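Local coordinates for protein aldehyde dehydrogenase (Trypanosoma brucei, PDB 5MYP) that probably oxidises aldehydes to carboxylic acids with NAD+ as the electron acceptor, as a glycosomal member of the aldehyde dehydrogenase family, at residues A[56-61]-A[67-72]; A[231-236]-A[402-407]; A[281-286]-A[290-295]; A[431-436]-A[442-447]; A[470-475]-A[483-488]. One frame throughout, in Å; residues are numbered along the deposited sequence.

Contacts 1, 2 and 3 are mainly buried: contact 1 packs two consecutive helices, contact 2 a strand end against a helix, contact 3 two more helices in succession. Contact 4 lies closest to the centre of the chain, beside the predicted active site, and alone pairs backbone with backbone. The centre of contact 5 lies about 52 Å from that of the chain, and this contact is small and aliphatic. Chemistry follows place: methyl groups lie over arginine guanidinium faces in contacts 1 and 3, and in contact 2 an aspartate methylene lies over a phenylalanine ring (CH-pi). Across the dimer, contact 5 of one subunit meets contacts 1 and 3 of the other, through Leu485 on Asp70 and Phe474 on Met286.

Contact 1: residues A[56-61]-A[67-72]; sequences EFCKAI and RHRDET
Ile61 reaches from helix 54-65 to both Arg67 and Thr72. At its branched CB the chain divides: CG2 stands anti to the backbone N, while CG1 lies beside it (chi1 -70°). In the conformer of Arg67 described here, the CG2 methyl rests over one face of the guanidinium, 3.5 Å from Arg67 NH2, and is equally close to Thr72 at OG1. The other branch passes through CG1 to CD1, which ends 3.6 Å from Thr72 CG2. A beta-branched isoleucine suits the spot because one arm lies over the guanidinium and the other reaches the Thr72 methyl. One turn earlier, the small side chain of Cys58 lets the helices come close, its SG 4.0 Å from Thr72 CG2. The two helices follow each other along the chain, and a short connection turns 54-65 into the long helix 69-95. His68 is the N-cap of the latter: its ND1 accepts from Asp70 N at 3.2 Å. A water pins the turn, giving its protons to Cys58 O and Arg67 O and accepting from Thr72 OG1 at 2.6 Å, so threonine serves with both methyl and hydroxyl. Bends at chi2 and chi3 bring the Arg67 guanidinium back to the Ile61 methyl, and its charge is met by Glu76, while Asp55 pairs with Arg69. Beyond them, Asp70 and Glu71 bond to Ser482 and Tyr477 of the second subunit.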
# COMPACT_ATOMS: atom_id res chain seq x y z
N GLU A 56 -11.65 -19.54 -28.83
CA GLU A 56 -12.95 -18.96 -28.45
C GLU A 56 -12.82 -17.63 -27.70
O GLU A 56 -13.66 -16.74 -27.87
CB GLU A 56 -13.76 -19.97 -27.62
CG GLU A 56 -15.27 -19.75 -27.72
CD GLU A 56 -16.08 -20.81 -27.00
OE1 GLU A 56 -15.47 -21.77 -26.47
OE2 GLU A 56 -17.32 -20.68 -26.95
N PHE A 57 -11.78 -17.49 -26.87
CA PHE A 57 -11.50 -16.21 -26.19
C PHE A 57 -11.15 -15.09 -27.19
O PHE A 57 -11.65 -13.98 -27.06
CB PHE A 57 -10.38 -16.33 -25.14
CG PHE A 57 -10.85 -16.77 -23.78
CD1 PHE A 57 -11.86 -16.08 -23.11
CD2 PHE A 57 -10.27 -17.87 -23.15
CE1 PHE A 57 -12.29 -16.48 -21.85
CE2 PHE A 57 -10.69 -18.28 -21.89
CZ PHE A 57 -11.70 -17.58 -21.24
N CYS A 58 -10.31 -15.41 -28.18
CA CYS A 58 -9.99 -14.46 -29.25
C CYS A 58 -11.24 -14.03 -30.02
O CYS A 58 -11.38 -12.86 -30.37
CB CYS A 58 -8.94 -15.03 -30.20
SG CYS A 58 -7.30 -15.18 -29.47
N LYS A 59 -12.14 -14.98 -30.27
CA LYS A 59 -13.42 -14.69 -30.94
C LYS A 59 -14.35 -13.81 -30.09
O LYS A 59 -14.99 -12.90 -30.61
CB LYS A 59 -14.15 -15.99 -31.31
CG LYS A 59 -13.46 -16.77 -32.42
CD LYS A 59 -13.85 -16.25 -33.80
CE LYS A 59 -15.20 -16.82 -34.25
NZ LYS A 59 -15.56 -16.43 -35.64
N ALA A 60 -14.42 -14.09 -28.78
CA ALA A 60 -15.23 -13.28 -27.86
C ALA A 60 -14.67 -11.87 -27.73
O ALA A 60 -15.43 -10.88 -27.73
CB ALA A 60 -15.30 -13.95 -26.49
N ILE A 61 -13.35 -11.77 -27.60
CA ILE A 61 -12.66 -10.48 -27.55
C ILE A 61 -12.83 -9.73 -28.87
O ILE A 61 -13.03 -8.51 -28.87
CB ILE A 61 -11.17 -10.65 -27.14
CG1 ILE A 61 -11.09 -11.07 -25.66
CG2 ILE A 61 -10.37 -9.37 -27.37
CD1 ILE A 61 -9.80 -11.76 -25.27
N ARG A 67 -10.97 -6.50 -32.13
CA ARG A 67 -9.53 -6.64 -32.07
C ARG A 67 -9.16 -7.93 -32.80
O ARG A 67 -9.80 -8.97 -32.60
CB ARG A 67 -9.09 -6.65 -30.61
CG ARG A 67 -7.59 -6.71 -30.39
CD ARG A 67 -7.12 -5.74 -29.31
NE ARG A 67 -7.94 -5.71 -28.09
CZ ARG A 67 -7.95 -6.65 -27.16
NH1 ARG A 67 -7.21 -7.74 -27.30
NH2 ARG A 67 -8.71 -6.51 -26.08
N HIS A 68 -8.13 -7.86 -33.65
CA HIS A 68 -7.68 -9.02 -34.43
C HIS A 68 -7.09 -10.09 -33.51
O HIS A 68 -6.46 -9.76 -32.50
CB HIS A 68 -6.65 -8.59 -35.48
CG HIS A 68 -6.38 -9.61 -36.55
ND1 HIS A 68 -5.52 -10.67 -36.37
CD2 HIS A 68 -6.85 -9.71 -37.81
CE1 HIS A 68 -5.49 -11.40 -37.48
NE2 HIS A 68 -6.28 -10.83 -38.37
N ARG A 69 -7.30 -11.36 -33.87
CA ARG A 69 -6.82 -12.52 -33.10
C ARG A 69 -5.34 -12.41 -32.69
O ARG A 69 -4.99 -12.65 -31.54
CB ARG A 69 -7.02 -13.80 -33.90
CG ARG A 69 -6.24 -15.00 -33.38
CD ARG A 69 -6.46 -16.21 -34.26
NE ARG A 69 -5.49 -17.26 -33.94
CZ ARG A 69 -5.65 -18.22 -33.04
NH1 ARG A 69 -6.77 -18.32 -32.32
NH2 ARG A 69 -4.68 -19.11 -32.85
N ASP A 70 -4.50 -12.07 -33.66
CA ASP A 70 -3.06 -11.91 -33.44
C ASP A 70 -2.73 -10.79 -32.46
O ASP A 70 -1.80 -10.93 -31.67
CB ASP A 70 -2.33 -11.66 -34.77
CG ASP A 70 -2.40 -12.86 -35.73
OD1 ASP A 70 -2.88 -13.94 -35.33
OD2 ASP A 70 -1.99 -12.70 -36.89
N GLU A 71 -3.49 -9.69 -32.50
CA GLU A 71 -3.33 -8.60 -31.53
C GLU A 71 -3.68 -9.09 -30.12
O GLU A 71 -2.96 -8.81 -29.17
CB GLU A 71 -4.19 -7.39 -31.91
CG GLU A 71 -3.77 -6.10 -31.21
CD GLU A 71 -4.48 -4.87 -31.73
OE1 GLU A 71 -4.51 -4.67 -32.97
OE2 GLU A 71 -5.02 -4.09 -30.92
N THR A 72 -4.78 -9.83 -30.01
CA THR A 72 -5.20 -10.43 -28.74
C THR A 72 -4.20 -11.46 -28.21
O THR A 72 -3.96 -11.52 -27.00
CB THR A 72 -6.60 -11.07 -28.87
OG1 THR A 72 -7.54 -10.06 -29.27
CG2 THR A 72 -7.06 -11.68 -27.54
O HOH W 1 -9.25 -11.18 -30.94

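Contact 2: residues A[231-236]-A[402-407]; sequences VVDDTC and KRFIRG. Unlike the reference sequence in segment 231-236: Thr235 (reference Ser).
With its CG anti to the backbone N (chi1 179°), Phe404 projects from helix 402-411 and brings its ring under Asp233 CB, while Asp233 CG takes the crowded position between backbone N and carbonyl carbon (chi1 81°), turning the carboxylate to where OD1 meets Thr235. Asp233 CB lies 3.8 Å from the centroid of the Phe404 ring, 20° off its normal, a CH-pi contact. Val231 comes at the rim instead, its CG1 in the ring plane and 3.7 Å from Phe404 CZ. A flat aromatic suits a place that offers a methylene at a face and a methyl at an edge. The carboxylate is occupied elsewhere. Asp233 OD1 accepts from Thr235 N at 3.0 Å, which closes an Asx turn, and from Thr235 OG1 at 2.7 Å through its syn lone pair; Ser399 bonds to OD2. Strand 229-232 lies between the parallel strands 264-268 and 395-398, the latter leading into helix 402-411 and on to strand 417-419 in a beta-alpha-beta crossover, while Ile382 of helix 379-387 touches both Val231 and Phe404.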
# COMPACT_ATOMS: atom_id res chain seq x y z
N VAL A 231 8.07 12.06 -25.20
CA VAL A 231 9.05 13.11 -25.45
C VAL A 231 9.99 12.62 -26.56
O VAL A 231 10.53 11.52 -26.47
CB VAL A 231 9.84 13.45 -24.17
CG1 VAL A 231 10.89 14.53 -24.45
CG2 VAL A 231 8.89 13.89 -23.07
N VAL A 232 10.16 13.43 -27.60
CA VAL A 232 11.08 13.12 -28.70
C VAL A 232 12.03 14.29 -28.85
O VAL A 232 11.60 15.41 -29.15
CB VAL A 232 10.32 12.87 -30.02
CG1 VAL A 232 11.29 12.52 -31.15
CG2 VAL A 232 9.27 11.77 -29.84
N ASP A 233 13.33 14.05 -28.64
CA ASP A 233 14.33 15.13 -28.71
C ASP A 233 14.90 15.26 -30.13
O ASP A 233 14.33 14.71 -31.08
CB ASP A 233 15.39 14.95 -27.60
CG ASP A 233 16.48 13.94 -27.94
OD1 ASP A 233 16.35 13.17 -28.91
OD2 ASP A 233 17.49 13.92 -27.20
N ASP A 234 16.01 15.99 -30.27
CA ASP A 234 16.66 16.24 -31.58
C ASP A 234 17.86 15.32 -31.90
O ASP A 234 18.65 15.64 -32.80
CB ASP A 234 17.08 17.73 -31.67
CG ASP A 234 18.00 18.17 -30.53
OD1 ASP A 234 18.22 17.40 -29.57
OD2 ASP A 234 18.50 19.32 -30.59
N THR A 235 17.98 14.19 -31.21
CA THR A 235 19.09 13.24 -31.44
C THR A 235 18.64 11.95 -32.14
O THR A 235 19.42 11.01 -32.24
CB THR A 235 19.80 12.88 -30.11
OG1 THR A 235 18.88 12.21 -29.22
CG2 THR A 235 20.34 14.14 -29.43
N CYS A 236 17.40 11.93 -32.65
CA CYS A 236 16.80 10.74 -33.27
C CYS A 236 16.49 10.87 -34.77
O CYS A 236 15.75 10.06 -35.32
CB CYS A 236 15.49 10.37 -32.54
SG CYS A 236 15.67 9.99 -30.78
N LYS A 402 22.19 10.60 -23.20
CA LYS A 402 22.12 10.17 -21.79
C LYS A 402 21.73 11.28 -20.82
O LYS A 402 20.88 11.07 -19.95
CB LYS A 402 23.44 9.53 -21.34
CG LYS A 402 23.49 8.01 -21.46
CD LYS A 402 23.19 7.51 -22.87
CE LYS A 402 22.93 6.01 -22.88
NZ LYS A 402 22.19 5.60 -24.11
N ARG A 403 22.36 12.44 -20.97
CA ARG A 403 22.08 13.59 -20.10
C ARG A 403 20.63 14.08 -20.23
O ARG A 403 20.00 14.41 -19.22
CB ARG A 403 23.05 14.74 -20.38
CG ARG A 403 22.89 15.94 -19.45
CD ARG A 403 23.84 17.07 -19.85
NE ARG A 403 25.23 16.77 -19.52
CZ ARG A 403 25.80 16.93 -18.32
NH1 ARG A 403 25.11 17.39 -17.27
NH2 ARG A 403 27.09 16.62 -18.16
N PHE A 404 20.12 14.13 -21.46
CA PHE A 404 18.72 14.52 -21.70
C PHE A 404 17.75 13.55 -21.03
O PHE A 404 16.81 13.98 -20.35
CB PHE A 404 18.41 14.58 -23.20
CG PHE A 404 16.99 14.96 -23.51
CD1 PHE A 404 16.59 16.29 -23.50
CD2 PHE A 404 16.04 13.98 -23.81
CE1 PHE A 404 15.28 16.65 -23.79
CE2 PHE A 404 14.72 14.33 -24.08
CZ PHE A 404 14.34 15.67 -24.07
N ILE A 405 17.99 12.25 -21.22
CA ILE A 405 17.13 11.19 -20.67
C ILE A 405 17.12 11.26 -19.14
O ILE A 405 16.06 11.23 -18.51
CB ILE A 405 17.57 9.79 -21.15
CG1 ILE A 405 17.36 9.64 -22.66
CG2 ILE A 405 16.82 8.68 -20.40
CD1 ILE A 405 18.21 8.57 -23.31
N ARG A 406 18.32 11.37 -18.56
CA ARG A 406 18.49 11.50 -17.10
C ARG A 406 17.76 12.72 -16.54
O ARG A 406 17.15 12.63 -15.47
CB ARG A 406 19.99 11.58 -16.74
CG ARG A 406 20.28 11.45 -15.25
CD ARG A 406 21.76 11.26 -14.97
NE ARG A 406 22.04 11.21 -13.54
CZ ARG A 406 23.23 10.96 -12.99
NH1 ARG A 406 24.31 10.74 -13.75
NH2 ARG A 406 23.35 10.94 -11.66
N GLY A 407 17.83 13.84 -17.25
CA GLY A 407 17.14 15.07 -16.85
C GLY A 407 15.63 14.94 -16.83
O GLY A 407 14.98 15.39 -15.87

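Contact 3: residues A[281-286]-A[290-295]; sequences EARKAM and KFLKVL
A tight corner joins helix 272-287 to the short helix 289-296, and Leu292 fills its inner side by meeting Arg283 and Lys284. The two methyl groups of Leu292 divide the work. CD2 stands 3.6 Å above the plane of the Arg283 guanidinium, off-centre toward the rim, and 3.8 Å from Arg283 NH2. CD1 instead faces the helix backbone, 4.0 Å from Lys284 CA, with the aliphatic Lys284 CG a little farther off at 4.3 Å. A branched leucine fits because it can lie against a flat cation and a helix surface together. Arg283 gets there by a bend at chi3 (79°), which swings the guanidinium round toward the second helix. Its polar end is held by Glu339 in a salt bridge and by Pro349 O, both through NH2, which is compatible with a methyl group over the face. Arg283 also touches Met248 of helix 240-252 and Ala348 of strand 346-353, so the two successive helices pack beside the sheet of an alpha/beta domain such as aldehyde dehydrogenases have.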
# COMPACT_ATOMS: atom_id res chain seq x y z
N GLU A 281 3.59 7.90 -42.48
CA GLU A 281 4.06 6.72 -43.21
C GLU A 281 3.84 5.43 -42.43
O GLU A 281 3.39 4.44 -43.01
CB GLU A 281 5.55 6.86 -43.60
CG GLU A 281 5.83 7.93 -44.66
CD GLU A 281 5.01 7.75 -45.93
OE1 GLU A 281 4.98 6.62 -46.47
OE2 GLU A 281 4.38 8.73 -46.38
N ALA A 282 4.15 5.46 -41.13
CA ALA A 282 3.90 4.31 -40.26
C ALA A 282 2.42 3.91 -40.23
O ALA A 282 2.10 2.72 -40.30
CB ALA A 282 4.40 4.60 -38.85
N ARG A 283 1.54 4.91 -40.15
CA ARG A 283 0.09 4.67 -40.14
C ARG A 283 -0.40 3.97 -41.41
O ARG A 283 -1.17 3.02 -41.33
CB ARG A 283 -0.67 5.99 -39.96
CG ARG A 283 -2.14 5.83 -39.62
CD ARG A 283 -2.84 7.18 -39.57
NE ARG A 283 -3.16 7.68 -40.92
CZ ARG A 283 -4.36 8.08 -41.36
NH1 ARG A 283 -4.48 8.49 -42.62
NH2 ARG A 283 -5.43 8.09 -40.57
N LYS A 284 0.04 4.47 -42.57
CA LYS A 284 -0.30 3.86 -43.87
C LYS A 284 0.17 2.41 -43.95
O LYS A 284 -0.58 1.54 -44.37
CB LYS A 284 0.33 4.64 -45.03
CG LYS A 284 -0.27 6.01 -45.28
CD LYS A 284 0.49 6.79 -46.35
CE LYS A 284 0.42 8.29 -46.13
NZ LYS A 284 -0.97 8.81 -46.06
N ALA A 285 1.42 2.18 -43.54
CA ALA A 285 2.00 0.84 -43.52
C ALA A 285 1.21 -0.15 -42.65
O ALA A 285 0.92 -1.26 -43.10
CB ALA A 285 3.45 0.90 -43.05
N MET A 286 0.84 0.27 -41.45
CA MET A 286 0.16 -0.62 -40.49
C MET A 286 -1.31 -0.88 -40.80
O MET A 286 -1.80 -1.99 -40.59
CB MET A 286 0.31 -0.08 -39.06
CG MET A 286 1.74 -0.16 -38.56
SD MET A 286 1.96 0.49 -36.89
CE MET A 286 3.74 0.68 -36.84
N LYS A 290 -6.04 0.21 -48.71
CA LYS A 290 -7.45 -0.07 -48.99
C LYS A 290 -8.37 0.32 -47.82
O LYS A 290 -9.41 0.93 -48.03
CB LYS A 290 -7.69 -1.53 -49.37
CG LYS A 290 -9.11 -1.80 -49.86
CD LYS A 290 -9.26 -3.12 -50.59
CE LYS A 290 -10.71 -3.34 -50.99
NZ LYS A 290 -10.87 -4.42 -52.00
N PHE A 291 -7.97 -0.05 -46.60
CA PHE A 291 -8.74 0.31 -45.40
C PHE A 291 -8.93 1.83 -45.30
O PHE A 291 -10.06 2.30 -45.15
CB PHE A 291 -8.08 -0.23 -44.12
CG PHE A 291 -8.74 0.23 -42.85
CD1 PHE A 291 -9.90 -0.38 -42.40
CD2 PHE A 291 -8.21 1.29 -42.12
CE1 PHE A 291 -10.52 0.05 -41.23
CE2 PHE A 291 -8.82 1.73 -40.95
CZ PHE A 291 -9.98 1.10 -40.51
N LEU A 292 -7.83 2.57 -45.41
CA LEU A 292 -7.87 4.03 -45.32
C LEU A 292 -8.68 4.67 -46.45
O LEU A 292 -9.49 5.55 -46.19
CB LEU A 292 -6.45 4.62 -45.28
CG LEU A 292 -5.67 4.39 -43.98
CD1 LEU A 292 -4.21 4.80 -44.15
CD2 LEU A 292 -6.31 5.14 -42.82
N LYS A 293 -8.48 4.20 -47.68
CA LYS A 293 -9.25 4.70 -48.83
C LYS A 293 -10.76 4.52 -48.66
O LYS A 293 -11.53 5.44 -48.97
CB LYS A 293 -8.81 4.02 -50.13
CG LYS A 293 -7.50 4.55 -50.69
CD LYS A 293 -7.05 3.70 -51.86
CE LYS A 293 -6.09 4.44 -52.77
NZ LYS A 293 -5.60 3.53 -53.85
N VAL A 294 -11.17 3.35 -48.17
CA VAL A 294 -12.59 3.05 -47.94
C VAL A 294 -13.15 3.93 -46.82
O VAL A 294 -14.24 4.50 -46.96
CB VAL A 294 -12.84 1.55 -47.63
CG1 VAL A 294 -14.29 1.28 -47.22
CG2 VAL A 294 -12.48 0.69 -48.84
N LEU A 295 -12.40 4.05 -45.73
CA LEU A 295 -12.78 4.91 -44.61
C LEU A 295 -12.86 6.40 -45.00
O LEU A 295 -13.77 7.10 -44.56
CB LEU A 295 -11.81 4.72 -43.43
CG LEU A 295 -12.20 5.27 -42.07
CD1 LEU A 295 -13.50 4.66 -41.60
CD2 LEU A 295 -11.08 4.98 -41.10

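Contact 4: residues A[431-436]-A[442-447]; sequences LPFGGV and GAYHGR
Phe433 and Tyr444 satisfy each other's backbones, forming an antiparallel hydrogen-bonded pair in a single bridge. Phe433 N gives to Tyr444 O at 2.9 Å, nearly straight (166°) and in the carbonyl plane. Tyr444 N returns a bond to Phe433 O at 3.1 Å, from above the plane of the Phe433 carbonyl. Waters serve polar atoms beyond the bridge. One donates to Leu431 O at 2.6 Å and lies 3.1 Å from His445 ND1. Another accepts from Gly435 N at 2.8 Å and sits beside Gly442 O; a third lies 2.7 Å from Gly435 O, also near Gly442 O. Glycine suits position 434 because a CB would run into Gly442 O and Ala443 CB; Gly434 CA already approaches Gly442 O to 3.5 Å in a CA-H...O contact. Phe433 CB lies over the His445 ring face, 3.5 Å from its centroid, a CH-pi contact. His445 N bonds to Ser449. Tyr444 and Phe433 come close to Glu223 and Cys259, the predicted active-site residues, consistent with these loops lining the active-site region of an aldehyde dehydrogenase.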
# COMPACT_ATOMS: atom_id res chain seq x y z
N LEU A 431 9.53 -6.41 -13.72
CA LEU A 431 9.13 -5.07 -13.33
C LEU A 431 7.77 -5.08 -12.63
O LEU A 431 6.86 -5.80 -13.06
CB LEU A 431 9.04 -4.16 -14.55
CG LEU A 431 10.33 -3.86 -15.31
CD1 LEU A 431 10.04 -2.87 -16.44
CD2 LEU A 431 11.42 -3.33 -14.39
N PRO A 432 7.62 -4.29 -11.55
CA PRO A 432 6.29 -4.06 -10.98
C PRO A 432 5.49 -3.13 -11.89
O PRO A 432 6.05 -2.16 -12.41
CB PRO A 432 6.58 -3.40 -9.63
CG PRO A 432 7.90 -2.73 -9.80
CD PRO A 432 8.66 -3.50 -10.85
N PHE A 433 4.20 -3.42 -12.09
CA PHE A 433 3.35 -2.59 -12.93
C PHE A 433 2.31 -1.86 -12.09
O PHE A 433 1.47 -2.49 -11.45
CB PHE A 433 2.64 -3.43 -14.00
CG PHE A 433 1.85 -2.60 -14.97
CD1 PHE A 433 2.49 -1.99 -16.04
CD2 PHE A 433 0.48 -2.41 -14.80
CE1 PHE A 433 1.77 -1.22 -16.95
CE2 PHE A 433 -0.24 -1.64 -15.70
CZ PHE A 433 0.41 -1.04 -16.77
N GLY A 434 2.37 -0.53 -12.10
CA GLY A 434 1.45 0.29 -11.32
C GLY A 434 1.62 1.77 -11.55
O GLY A 434 2.56 2.21 -12.21
N GLY A 435 0.69 2.55 -11.00
CA GLY A 435 0.70 4.00 -11.14
C GLY A 435 1.15 4.72 -9.89
O GLY A 435 1.61 4.11 -8.92
N VAL A 436 1.01 6.04 -9.93
CA VAL A 436 1.30 6.92 -8.81
C VAL A 436 0.37 8.14 -8.94
O VAL A 436 0.03 8.55 -10.05
CB VAL A 436 2.79 7.34 -8.78
CG1 VAL A 436 3.20 8.02 -10.09
CG2 VAL A 436 3.09 8.22 -7.58
N GLY A 442 -0.19 1.23 -5.62
CA GLY A 442 0.15 -0.19 -5.61
C GLY A 442 0.66 -0.66 -6.96
O GLY A 442 0.67 0.08 -7.95
N ALA A 443 1.11 -1.91 -7.00
CA ALA A 443 1.64 -2.51 -8.22
C ALA A 443 1.54 -4.02 -8.15
O ALA A 443 1.46 -4.59 -7.05
CB ALA A 443 3.08 -2.08 -8.42
N TYR A 444 1.52 -4.67 -9.31
CA TYR A 444 1.47 -6.13 -9.38
C TYR A 444 2.24 -6.65 -10.61
O TYR A 444 2.98 -5.88 -11.23
CB TYR A 444 0.00 -6.61 -9.29
CG TYR A 444 -0.85 -6.46 -10.53
CD1 TYR A 444 -1.16 -5.20 -11.04
CD2 TYR A 444 -1.37 -7.58 -11.19
CE1 TYR A 444 -1.96 -5.05 -12.17
CE2 TYR A 444 -2.16 -7.44 -12.32
CZ TYR A 444 -2.46 -6.18 -12.80
OH TYR A 444 -3.25 -6.06 -13.93
N HIS A 445 2.06 -7.93 -10.93
CA HIS A 445 2.81 -8.72 -11.95
C HIS A 445 3.88 -9.53 -11.23
O HIS A 445 4.71 -8.97 -10.52
CB HIS A 445 3.45 -7.90 -13.09
CG HIS A 445 2.47 -7.22 -13.99
ND1 HIS A 445 2.82 -6.72 -15.22
CD2 HIS A 445 1.15 -6.96 -13.83
CE1 HIS A 445 1.75 -6.18 -15.79
NE2 HIS A 445 0.73 -6.31 -14.97
N GLY A 446 3.82 -10.86 -11.40
CA GLY A 446 4.87 -11.77 -10.93
C GLY A 446 5.07 -11.74 -9.43
O GLY A 446 4.11 -11.86 -8.66
N ARG A 447 6.32 -11.56 -9.01
CA ARG A 447 6.68 -11.38 -7.59
C ARG A 447 5.88 -10.27 -6.90
O ARG A 447 5.55 -10.39 -5.72
CB ARG A 447 8.17 -11.04 -7.47
CG ARG A 447 8.71 -11.03 -6.04
CD ARG A 447 10.10 -10.43 -5.98
NE ARG A 447 11.14 -11.39 -6.35
CZ ARG A 447 11.70 -12.29 -5.53
NH1 ARG A 447 11.33 -12.40 -4.25
NH2 ARG A 447 12.65 -13.10 -6.01
O HOH W 2 5.86 -6.25 -15.42
O HOH W 3 -1.26 0.93 -9.78
O HOH W 4 2.75 1.74 -8.49

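Contact 5: residues A[470-475]-A[483-488]; sequences DTVRFP and RVLNSL
Asp470 OD1 is gripped side-on by two nitrogens of Arg473: NH1 at 2.8 Å, through the syn lone pair, and NE at 3.0 Å, nearly along the C-O axis. This salt bridge holds the guanidinium in plane with the carboxylate oxygen and ties Asp470 to Arg473 across the turn. Between them Val472 turns toward helix 479-489. Its CG1, set beside the backbone N (chi1 -68°), meets both partners there: it lies 3.6 Å from Leu485 CD2 and 3.7 Å from Val484 CG1. Leu485 CD2 also reaches Val472 CB at 3.7 Å, so the leucine tip nests against the valine branch point. Compact aliphatic residues suit this join, since a single methyl can touch two successive positions of a helix. Lys481 links the same elements, its NZ bonding to Val472 O and Phe474 O. Arg473 also reaches Asp421 and Trp249 of the second subunit, the latter by a cation-pi contact, and Phe474 meets that Trp249 edge-to-face. This loop and helix, near the end of the modelled chain, form a C-terminal arm that packs on the partner subunit of the dimer.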
# COMPACT_ATOMS: atom_id res chain seq x y z
N ASP A 470 17.38 -5.34 29.07
CA ASP A 470 17.01 -5.64 30.47
C ASP A 470 17.73 -4.78 31.51
O ASP A 470 17.30 -4.74 32.67
CB ASP A 470 17.26 -7.12 30.79
CG ASP A 470 16.46 -8.06 29.91
OD1 ASP A 470 15.28 -7.77 29.61
OD2 ASP A 470 17.01 -9.11 29.52
N THR A 471 18.82 -4.11 31.12
CA THR A 471 19.54 -3.19 32.03
C THR A 471 18.75 -1.92 32.35
O THR A 471 19.00 -1.30 33.39
CB THR A 471 20.91 -2.77 31.46
OG1 THR A 471 20.73 -2.10 30.20
CG2 THR A 471 21.85 -3.97 31.29
N VAL A 472 17.82 -1.53 31.47
CA VAL A 472 17.07 -0.27 31.62
C VAL A 472 15.53 -0.35 31.58
O VAL A 472 14.87 0.51 32.16
CB VAL A 472 17.54 0.79 30.60
CG1 VAL A 472 18.96 1.25 30.93
CG2 VAL A 472 17.47 0.28 29.17
N ARG A 473 14.95 -1.36 30.92
CA ARG A 473 13.50 -1.34 30.65
C ARG A 473 12.61 -1.51 31.89
O ARG A 473 11.56 -0.88 31.97
CB ARG A 473 13.11 -2.35 29.55
CG ARG A 473 13.22 -3.83 29.89
CD ARG A 473 12.45 -4.68 28.88
NE ARG A 473 12.99 -6.03 28.74
CZ ARG A 473 12.41 -7.03 28.09
NH1 ARG A 473 13.01 -8.22 28.03
NH2 ARG A 473 11.22 -6.88 27.51
N PHE A 474 13.03 -2.33 32.86
CA PHE A 474 12.16 -2.72 33.98
C PHE A 474 12.12 -1.69 35.10
O PHE A 474 13.17 -1.27 35.59
CB PHE A 474 12.61 -4.06 34.57
CG PHE A 474 12.50 -5.22 33.61
CD1 PHE A 474 11.26 -5.58 33.09
CD2 PHE A 474 13.62 -5.95 33.25
CE1 PHE A 474 11.15 -6.65 32.20
CE2 PHE A 474 13.52 -7.02 32.37
CZ PHE A 474 12.28 -7.37 31.84
N PRO A 475 10.90 -1.28 35.53
CA PRO A 475 10.77 -0.57 36.81
C PRO A 475 11.18 -1.48 37.99
O PRO A 475 11.28 -2.70 37.80
CB PRO A 475 9.27 -0.23 36.87
CG PRO A 475 8.75 -0.38 35.49
CD PRO A 475 9.61 -1.40 34.82
N ARG A 483 20.85 7.32 36.23
CA ARG A 483 22.28 7.52 35.94
C ARG A 483 22.75 6.72 34.72
O ARG A 483 23.55 7.21 33.92
CB ARG A 483 23.13 7.17 37.16
CG ARG A 483 24.48 7.84 37.15
CD ARG A 483 25.25 7.56 38.43
NE ARG A 483 26.36 8.50 38.60
CZ ARG A 483 27.52 8.46 37.93
NH1 ARG A 483 28.45 9.37 38.18
NH2 ARG A 483 27.74 7.52 37.01
N VAL A 484 22.26 5.48 34.59
CA VAL A 484 22.58 4.61 33.45
C VAL A 484 22.03 5.20 32.14
O VAL A 484 22.74 5.26 31.14
CB VAL A 484 22.06 3.16 33.67
CG1 VAL A 484 22.19 2.31 32.41
CG2 VAL A 484 22.79 2.49 34.83
N LEU A 485 20.76 5.61 32.15
CA LEU A 485 20.13 6.23 30.98
C LEU A 485 20.70 7.61 30.63
O LEU A 485 20.86 7.92 29.45
CB LEU A 485 18.61 6.31 31.15
CG LEU A 485 17.88 4.96 31.08
CD1 LEU A 485 16.44 5.12 31.56
CD2 LEU A 485 17.91 4.40 29.66
N ASN A 486 21.00 8.42 31.65
CA ASN A 486 21.65 9.72 31.43
C ASN A 486 23.05 9.61 30.80
O ASN A 486 23.47 10.51 30.06
CB ASN A 486 21.74 10.53 32.74
CG ASN A 486 20.39 11.07 33.20
OD1 ASN A 486 19.41 11.04 32.46
ND2 ASN A 486 20.35 11.56 34.43
N SER A 487 23.76 8.51 31.07
CA SER A 487 25.06 8.24 30.44
C SER A 487 24.95 8.00 28.92
O SER A 487 25.87 8.33 28.17
CB SER A 487 25.75 7.05 31.11
OG SER A 487 27.11 6.98 30.72
N LEU A 488 23.84 7.41 28.48
CA LEU A 488 23.56 7.21 27.05
C LEU A 488 23.18 8.51 26.32
O LEU A 488 23.43 8.62 25.12
CB LEU A 488 22.44 6.18 26.86
CG LEU A 488 22.71 4.76 27.37
CD1 LEU A 488 21.43 3.94 27.31
CD2 LEU A 488 23.82 4.09 26.57